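Local coordinates for HD domain-containing protein (Aquifex aeolicus, PDB 2HEK), which is of unknown function but carries a zinc-binding HD domain, binds GDP and may act as a dGTPase, at residues A[180-185]-A[210-215]; A[322-327]-A[333-338]. All blocks are in the same frame, centred on the assembly; numbering follows the deposited sequence.

Contact 1: A[180-185]-A[210-215]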
ATOM      1  N   PHE A 180       6.988   8.034   0.151  1.00 41.11           N
ATOM      2  CA  PHE A 180       8.054   8.077  -0.831  1.00 39.23           C
ATOM      3  C   PHE A 180       7.685   7.930  -2.350  1.00 40.68           C
ATOM      4  O   PHE A 180       8.554   7.566  -3.191  1.00 43.91           O
ATOM      5  CB  PHE A 180       9.106   7.047  -0.408  1.00 38.22           C
ATOM      6  CG  PHE A 180       9.699   7.301   0.985  1.00 39.32           C
ATOM      7  CD1 PHE A 180       9.090   6.807   2.152  1.00 36.47           C
ATOM      8  CD2 PHE A 180      10.863   8.040   1.115  1.00 34.59           C
ATOM      9  CE1 PHE A 180       9.683   7.016   3.438  1.00 38.88           C
ATOM     10  CE2 PHE A 180      11.439   8.258   2.397  1.00 38.19           C
ATOM     11  CZ  PHE A 180      10.852   7.756   3.550  1.00 36.11           C
ATOM     12  N   ASP A 181       6.441   8.254  -2.712  1.00 38.85           N
ATOM     13  CA  ASP A 181       5.989   8.112  -4.075  1.00 41.88           C
ATOM     14  C   ASP A 181       5.952   9.522  -4.663  1.00 45.48           C
ATOM     15  O   ASP A 181       5.066  10.335  -4.325  1.00 46.67           O
ATOM     16  CB  ASP A 181       4.608   7.418  -4.133  1.00 43.36           C
ATOM     17  CG  ASP A 181       4.002   7.349  -5.565  1.00 46.00           C
ATOM     18  OD1 ASP A 181       4.391   8.123  -6.481  1.00 45.19           O
ATOM     19  OD2 ASP A 181       3.092   6.507  -5.759  1.00 46.69           O
ATOM     20  N   TYR A 182       6.925   9.802  -5.540  1.00 42.78           N
ATOM     21  CA  TYR A 182       7.104  11.154  -6.060  1.00 39.83           C
ATOM     22  C   TYR A 182       6.466  11.392  -7.454  1.00 36.38           C
ATOM     23  O   TYR A 182       6.817  12.306  -8.137  1.00 37.33           O
ATOM     24  CB  TYR A 182       8.585  11.574  -5.970  1.00 35.63           C
ATOM     25  CG  TYR A 182       9.304  11.292  -4.621  1.00 38.82           C
ATOM     26  CD1 TYR A 182      10.501  10.569  -4.603  1.00 35.25           C
ATOM     27  CD2 TYR A 182       8.768  11.700  -3.386  1.00 33.75           C
ATOM     28  CE1 TYR A 182      11.160  10.270  -3.408  1.00 32.96           C
ATOM     29  CE2 TYR A 182       9.429  11.392  -2.171  1.00 37.16           C
ATOM     30  CZ  TYR A 182      10.632  10.684  -2.211  1.00 36.22           C
ATOM     31  OH  TYR A 182      11.355  10.384  -1.064  1.00 36.61           O
ATOM     32  N   ASP A 183       5.478  10.592  -7.838  1.00 35.26           N
ATOM     33  CA  ASP A 183       4.736  10.782  -9.084  1.00 36.03           C
ATOM     34  C   ASP A 183       4.086  12.166  -9.134  1.00 33.24           C
ATOM     35  O   ASP A 183       4.203  12.893 -10.125  1.00 34.20           O
ATOM     36  CB  ASP A 183       3.657   9.714  -9.159  1.00 46.86           C
ATOM     37  CG  ASP A 183       3.117   9.538 -10.535  1.00 56.05           C
ATOM     38  OD1 ASP A 183       2.198  10.325 -10.927  1.00 61.26           O
ATOM     39  OD2 ASP A 183       3.593   8.582 -11.211  1.00 61.52           O
ATOM     40  N   ARG A 184       3.409  12.533  -8.054  1.00 26.92           N
ATOM     41  CA  ARG A 184       2.845  13.866  -7.896  1.00 31.72           C
ATOM     42  C   ARG A 184       3.903  14.961  -7.985  1.00 29.75           C
ATOM     43  O   ARG A 184       3.722  15.921  -8.733  1.00 30.11           O
ATOM     44  CB  ARG A 184       2.021  13.979  -6.585  1.00 31.19           C
ATOM     45  CG  ARG A 184       1.411  15.387  -6.339  1.00 32.68           C
ATOM     46  CD  ARG A 184       0.489  15.850  -7.498  1.00 34.75           C
ATOM     47  NE  ARG A 184      -0.223  17.054  -7.102  1.00 36.50           N
ATOM     48  CZ  ARG A 184      -1.102  17.710  -7.857  1.00 38.52           C
ATOM     49  NH1 ARG A 184      -1.425  17.253  -9.065  1.00 37.10           N
ATOM     50  NH2 ARG A 184      -1.684  18.809  -7.378  1.00 39.80           N
ATOM     51  N   LEU A 185       5.013  14.815  -7.262  1.00 31.68           N
ATOM     52  CA  LEU A 185       6.062  15.835  -7.300  1.00 29.56           C
ATOM     53  C   LEU A 185       6.563  15.997  -8.726  1.00 29.49           C
ATOM     54  O   LEU A 185       6.620  17.124  -9.244  1.00 32.69           O
ATOM     55  CB  LEU A 185       7.246  15.476  -6.374  1.00 30.51           C
ATOM     56  CG  LEU A 185       8.374  16.507  -6.320  1.00 28.89           C
ATOM     57  CD1 LEU A 185       7.917  17.991  -5.984  1.00 31.36           C
ATOM     58  CD2 LEU A 185       9.489  16.051  -5.380  1.00 32.66           C
ATOM     59  N   LEU A 210      10.809  16.750   1.202  1.00 25.36           N
ATOM     60  CA  LEU A 210      11.826  17.176   2.178  1.00 25.33           C
ATOM     61  C   LEU A 210      11.690  16.479   3.537  1.00 26.08           C
ATOM     62  O   LEU A 210      12.703  16.165   4.157  1.00 25.57           O
ATOM     63  CB  LEU A 210      11.810  18.716   2.373  1.00 25.52           C
ATOM     64  CG  LEU A 210      12.061  19.485   1.058  1.00 27.85           C
ATOM     65  CD1 LEU A 210      11.632  20.938   1.253  1.00 31.07           C
ATOM     66  CD2 LEU A 210      13.575  19.374   0.640  1.00 27.68           C
ATOM     67  N   ILE A 211      10.449  16.247   3.989  1.00 26.16           N
ATOM     68  CA  ILE A 211      10.204  15.504   5.240  1.00 26.69           C
ATOM     69  C   ILE A 211      10.613  14.044   5.082  1.00 26.48           C
ATOM     70  O   ILE A 211      11.253  13.435   5.988  1.00 26.57           O
ATOM     71  CB  ILE A 211       8.718  15.509   5.657  1.00 30.37           C
ATOM     72  CG1 ILE A 211       8.216  16.926   5.944  1.00 32.64           C
ATOM     73  CG2 ILE A 211       8.540  14.632   6.892  1.00 31.41           C
ATOM     74  CD1 ILE A 211       9.013  17.697   6.956  1.00 37.81           C
ATOM     75  N   SER A 212      10.271  13.460   3.939  1.00 25.85           N
ATOM     76  CA  SER A 212      10.684  12.069   3.688  1.00 25.06           C
ATOM     77  C   SER A 212      12.211  11.958   3.714  1.00 26.69           C
ATOM     78  O   SER A 212      12.785  11.008   4.283  1.00 26.40           O
ATOM     79  CB  SER A 212      10.038  11.542   2.411  1.00 30.29           C
ATOM     80  OG  SER A 212      10.828  11.863   1.254  1.00 37.51           O
ATOM     81  N   ARG A 213      12.897  12.943   3.148  1.00 26.30           N
ATOM     82  CA  ARG A 213      14.365  12.951   3.207  1.00 28.90           C
ATOM     83  C   ARG A 213      14.878  13.084   4.651  1.00 26.66           C
ATOM     84  O   ARG A 213      15.821  12.381   5.072  1.00 26.90           O
ATOM     85  CB  ARG A 213      14.893  14.086   2.316  1.00 29.65           C
ATOM     86  CG  ARG A 213      16.372  14.179   2.212  1.00 36.88           C
ATOM     87  CD  ARG A 213      16.760  15.391   1.291  1.00 42.42           C
ATOM     88  NE  ARG A 213      18.219  15.443   1.101  1.00 52.69           N
ATOM     89  CZ  ARG A 213      19.050  16.201   1.829  1.00 57.73           C
ATOM     90  NH1 ARG A 213      18.578  16.992   2.804  1.00 59.84           N
ATOM     91  NH2 ARG A 213      20.351  16.178   1.586  1.00 57.20           N
ATOM     92  N   TYR A 214      14.256  13.963   5.437  1.00 25.10           N
ATOM     93  CA  TYR A 214      14.621  14.071   6.875  1.00 27.21           C
ATOM     94  C   TYR A 214      14.512  12.699   7.560  1.00 26.22           C
ATOM     95  O   TYR A 214      15.406  12.289   8.306  1.00 26.80           O
ATOM     96  CB  TYR A 214      13.682  15.056   7.609  1.00 27.17           C
ATOM     97  CG  TYR A 214      13.740  14.962   9.111  1.00 27.81           C
ATOM     98  CD1 TYR A 214      14.675  15.713   9.852  1.00 28.54           C
ATOM     99  CD2 TYR A 214      12.828  14.150   9.814  1.00 28.92           C
ATOM    100  CE1 TYR A 214      14.705  15.643  11.284  1.00 28.92           C
ATOM    101  CE2 TYR A 214      12.845  14.076  11.198  1.00 29.30           C
ATOM    102  CZ  TYR A 214      13.774  14.809  11.935  1.00 30.49           C
ATOM    103  OH  TYR A 214      13.745  14.691  13.329  1.00 31.02           O
ATOM    104  N   PHE A 215      13.398  11.995   7.351  1.00 26.68           N
ATOM    105  CA  PHE A 215      13.261  10.665   7.972  1.00 24.76           C
ATOM    106  C   PHE A 215      14.355   9.678   7.579  1.00 25.54           C
ATOM    107  O   PHE A 215      14.875   8.952   8.429  1.00 26.40           O
ATOM    108  CB  PHE A 215      11.892  10.071   7.698  1.00 26.19           C
ATOM    109  CG  PHE A 215      10.813  10.644   8.581  1.00 27.25           C
ATOM    110  CD1 PHE A 215       9.707  11.286   8.032  1.00 28.15           C
ATOM    111  CD2 PHE A 215      10.897  10.503   9.971  1.00 30.35           C
ATOM    112  CE1 PHE A 215       8.662  11.791   8.877  1.00 28.83           C
ATOM    113  CE2 PHE A 215       9.894  11.010  10.816  1.00 28.83           C
ATOM    114  CZ  PHE A 215       8.768  11.670  10.244  1.00 25.82           C
TER

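Contact 2: A[322-327]-A[333-338]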
ATOM      1  N   GLY A 322      18.078  23.430   1.898  1.00 49.20           N
ATOM      2  CA  GLY A 322      19.274  24.237   1.580  1.00 54.71           C
ATOM      3  C   GLY A 322      19.066  25.689   1.155  1.00 56.97           C
ATOM      4  O   GLY A 322      20.043  26.379   0.849  1.00 59.01           O
ATOM      5  N   GLY A 323      17.816  26.155   1.125  1.00 56.49           N
ATOM      6  CA  GLY A 323      17.495  27.543   0.761  1.00 58.61           C
ATOM      7  C   GLY A 323      17.529  27.888  -0.729  1.00 60.03           C
ATOM      8  O   GLY A 323      17.354  29.051  -1.100  1.00 61.34           O
ATOM      9  N   ASN A 324      17.727  26.881  -1.576  1.00 59.26           N
ATOM     10  CA  ASN A 324      17.968  27.068  -3.005  1.00 60.31           C
ATOM     11  C   ASN A 324      16.984  26.324  -3.917  1.00 55.87           C
ATOM     12  O   ASN A 324      17.376  25.779  -4.955  1.00 55.88           O
ATOM     13  CB  ASN A 324      19.374  26.595  -3.377  1.00 67.38           C
ATOM     14  CG  ASN A 324      20.459  27.349  -2.633  1.00 72.51           C
ATOM     15  OD1 ASN A 324      20.367  28.560  -2.445  1.00 77.00           O
ATOM     16  ND2 ASN A 324      21.491  26.631  -2.208  1.00 75.97           N
ATOM     17  N   ILE A 325      15.713  26.289  -3.524  1.00 49.08           N
ATOM     18  CA  ILE A 325      14.681  25.674  -4.345  1.00 44.94           C
ATOM     19  C   ILE A 325      13.623  26.697  -4.739  1.00 44.67           C
ATOM     20  O   ILE A 325      13.103  27.403  -3.887  1.00 43.30           O
ATOM     21  CB  ILE A 325      13.967  24.457  -3.649  1.00 42.73           C
ATOM     22  CG1 ILE A 325      14.994  23.352  -3.307  1.00 41.81           C
ATOM     23  CG2 ILE A 325      12.849  23.925  -4.586  1.00 39.41           C
ATOM     24  CD1 ILE A 325      14.399  22.182  -2.445  1.00 41.63           C
ATOM     25  N   TYR A 326      13.293  26.722  -6.030  1.00 45.41           N
ATOM     26  CA  TYR A 326      12.314  27.666  -6.556  1.00 47.61           C
ATOM     27  C   TYR A 326      10.942  27.081  -6.814  1.00 44.84           C
ATOM     28  O   TYR A 326      10.794  25.933  -7.236  1.00 43.09           O
ATOM     29  CB  TYR A 326      12.840  28.302  -7.837  1.00 61.60           C
ATOM     30  CG  TYR A 326      14.053  29.157  -7.612  1.00 49.53           C
ATOM     31  CD1 TYR A 326      15.322  28.676  -7.897  1.00 56.94           C
ATOM     32  CD2 TYR A 326      13.931  30.442  -7.101  1.00 58.02           C
ATOM     33  CE1 TYR A 326      16.440  29.453  -7.687  1.00 58.99           C
ATOM     34  CE2 TYR A 326      15.041  31.236  -6.895  1.00 58.74           C
ATOM     35  CZ  TYR A 326      16.287  30.735  -7.185  1.00 53.14           C
ATOM     36  OH  TYR A 326      17.398  31.522  -6.977  1.00 59.29           O
ATOM     37  N   VAL A 327       9.947  27.898  -6.532  1.00 43.43           N
ATOM     38  CA  VAL A 327       8.568  27.564  -6.723  1.00 44.85           C
ATOM     39  C   VAL A 327       7.999  28.636  -7.643  1.00 49.13           C
ATOM     40  O   VAL A 327       8.180  29.823  -7.387  1.00 52.49           O
ATOM     41  CB  VAL A 327       7.806  27.547  -5.378  1.00 43.34           C
ATOM     42  CG1 VAL A 327       6.314  27.419  -5.625  1.00 42.84           C
ATOM     43  CG2 VAL A 327       8.317  26.365  -4.479  1.00 43.58           C
ATOM     44  N   LEU A 333       8.509  33.648  -9.994  1.00 67.88           N
ATOM     45  CA  LEU A 333       9.386  32.715  -9.304  1.00 65.99           C
ATOM     46  C   LEU A 333       9.801  33.161  -7.918  1.00 66.75           C
ATOM     47  O   LEU A 333      10.327  34.256  -7.740  1.00 67.38           O
ATOM     48  CB  LEU A 333      10.636  32.486 -10.140  1.00 64.11           C
ATOM     49  CG  LEU A 333      11.332  31.140  -9.993  1.00 63.72           C
ATOM     50  CD1 LEU A 333      10.375  30.008 -10.388  1.00 63.31           C
ATOM     51  CD2 LEU A 333      12.578  31.112 -10.848  1.00 63.69           C
ATOM     52  N   LYS A 334       9.581  32.293  -6.933  1.00 66.03           N
ATOM     53  CA  LYS A 334       9.992  32.559  -5.556  1.00 65.61           C
ATOM     54  C   LYS A 334      10.917  31.446  -5.047  1.00 63.04           C
ATOM     55  O   LYS A 334      10.971  30.362  -5.630  1.00 62.79           O
ATOM     56  CB  LYS A 334       8.765  32.637  -4.641  1.00 68.32           C
ATOM     57  CG  LYS A 334       7.637  33.571  -5.097  1.00 72.09           C
ATOM     58  CD  LYS A 334       7.891  35.035  -4.721  1.00 74.38           C
ATOM     59  CE  LYS A 334       6.593  35.853  -4.750  1.00 75.47           C
ATOM     60  NZ  LYS A 334       6.834  37.240  -5.225  1.00 75.64           N
ATOM     61  N   LYS A 335      11.642  31.726  -3.968  1.00 59.30           N
ATOM     62  CA  LYS A 335      12.274  30.689  -3.154  1.00 57.41           C
ATOM     63  C   LYS A 335      11.188  29.933  -2.388  1.00 54.16           C
ATOM     64  O   LYS A 335      10.205  30.545  -1.958  1.00 52.09           O
ATOM     65  CB  LYS A 335      13.222  31.320  -2.145  1.00 57.14           C
ATOM     66  CG  LYS A 335      14.474  31.930  -2.720  1.00 59.52           C
ATOM     67  CD  LYS A 335      15.377  30.887  -3.331  1.00 60.49           C
ATOM     68  CE  LYS A 335      16.823  31.324  -3.266  1.00 62.20           C
ATOM     69  NZ  LYS A 335      17.627  30.500  -4.193  1.00 64.41           N
ATOM     70  N   ALA A 336      11.363  28.615  -2.206  1.00 51.70           N
ATOM     71  CA  ALA A 336      10.344  27.779  -1.530  1.00 47.21           C
ATOM     72  C   ALA A 336       9.997  28.232  -0.124  1.00 46.90           C
ATOM     73  O   ALA A 336       8.836  28.130   0.301  1.00 46.21           O
ATOM     74  CB  ALA A 336      10.772  26.281  -1.516  1.00 47.20           C
ATOM     75  N   HIS A 337      11.007  28.664   0.634  1.00 48.57           N
ATOM     76  CA  HIS A 337      10.764  29.216   1.969  1.00 53.22           C
ATOM     77  C   HIS A 337       9.955  30.529   1.933  1.00 55.85           C
ATOM     78  O   HIS A 337       9.208  30.811   2.876  1.00 56.49           O
ATOM     79  CB  HIS A 337      12.061  29.388   2.773  1.00 52.71           C
ATOM     80  CG  HIS A 337      13.084  30.248   2.109  1.00 54.87           C
ATOM     81  ND1 HIS A 337      13.916  29.778   1.116  1.00 55.04           N
ATOM     82  CD2 HIS A 337      13.434  31.541   2.315  1.00 55.78           C
ATOM     83  CE1 HIS A 337      14.737  30.743   0.738  1.00 56.34           C
ATOM     84  NE2 HIS A 337      14.461  31.825   1.445  1.00 56.77           N
ATOM     85  N   GLU A 338      10.069  31.303   0.841  1.00 58.16           N
ATOM     86  CA  GLU A 338       9.230  32.517   0.669  1.00 60.31           C
ATOM     87  C   GLU A 338       7.735  32.171   0.625  1.00 59.93           C
ATOM     88  O   GLU A 338       6.894  32.976   1.038  1.00 63.09           O
ATOM     89  CB  GLU A 338       9.640  33.346  -0.563  1.00 58.25           C
ATOM     90  CG  GLU A 338      11.053  33.918  -0.482  1.00 60.64           C
ATOM     91  CD  GLU A 338      11.480  34.756  -1.702  1.00 60.77           C
ATOM     92  OE1 GLU A 338      12.167  35.770  -1.469  1.00 66.04           O
ATOM     93  OE2 GLU A 338      11.155  34.425  -2.871  1.00 60.61           O
TER

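Contact 1: A[180-185]-A[210-215]
F180 meets helix 203-221 through the CD2-CE2-CZ side of its ring, which lies against S212. The serine CB sits over one face of the phenyl group, 4.0 Å from the ring centroid and 29° off its normal, a CH-pi contact. CE2 of F180 is the nearest ring atom, 3.6 Å from S212 CB. With CG turned anti to its own carbonyl carbon, the ring swings out to the helix although the backbone does not aim it there. M216 on the same helix and A170 on helix 160-173 also touch the ring. D181 turns inward on its own segment: OD1 accepts from D183 N at 3.0 Å, nearly straight at 164°. This is an Asx turn just ahead of helix 183-187. The short helix follows the HD-domain helix 160-173, which carries the zinc ligand D161, and the contact ties its start to helix 203-221; the side chain of Y182 lies about 13 Å from the zinc ion. Y182, the N-cap residue, points toward S212 and donates its phenolic proton, OH to OG being 2.8 Å. The serine oxygen lies at the edge of the tyrosine ring, near its plane, while F180 O stands 3.7 Å above the centre of the Y182 ring. S212 OG takes the position between its backbone N and carbonyl carbon (chi1 87°), from which it can also bond F209 O one turn back; the buried hydroxyl is thus held by two partners, and F209 further meets the Y182 ring edge-to-face.

Contact 2: A[322-327]-A[333-338]
V327 and K334 form an antiparallel hydrogen-bonded pair: V327 N reaches K334 O at 2.8 Å, and K334 N returns to V327 O at 2.9 Å, almost straight at 175°. Where the strand gives way to the turn of 336-338, A336 N donates to I325 O at 2.7 Å, nearly in line with the carbonyl bond. The V327-K334 pair belongs to the beta hairpin of strands 326-329 and 332-335, and the A336 bond continues the pairing past its end. Between them Y326 and K335 are a non-hydrogen-bonded pair. The lysine, bent at chi2 (-66°), doubles back so that NZ comes 3.0 Å from Y326 OH in a weak hydrogen bond, its CD resting 3.6 Å from the ring atom CE2. L333 crosses the tyrosine at about a right angle, its CG 3.9 Å from Y326 CB. Replacing Y326 by alanine removes the ring, which would probably open a gap beside L333 and leave the K335 ammonium without its phenol partner, freer to swing. Farther from the strands, G323 O lies at the edge of the H337 imidazole, whose ND1 is bonded to Y321 OH. V327 CG2 packs on A336 CB at 3.8 Å, and both residues touch L206 of helix 203-221, V327 also L203. Strand 326-329 runs parallel to 195-199, whose K195 and V197 touch Y326, leaving 332-335 outermost in the four-stranded sheet within this chain.

After helix 160-173, contact 1 opens at 180-185. That contact closes a loop holding strands 189-192 and 195-199, and ends on helix 203-221. Contact 2 opens much later, at 322-327, and closes a tight hairpin onto 333-338. The two follow in series, neither nesting nor crossing, and their centres lie about 17 Å apart. Helix 203-221 joins them: L210 CD2 meets I325 CD1 at 4.3 Å. The strands inside the first loop share a mixed sheet with the hairpin, and helix 203-221, which meets 180-185 in contact 1, packs its L206 on I325, V327 and A336 of contact 2.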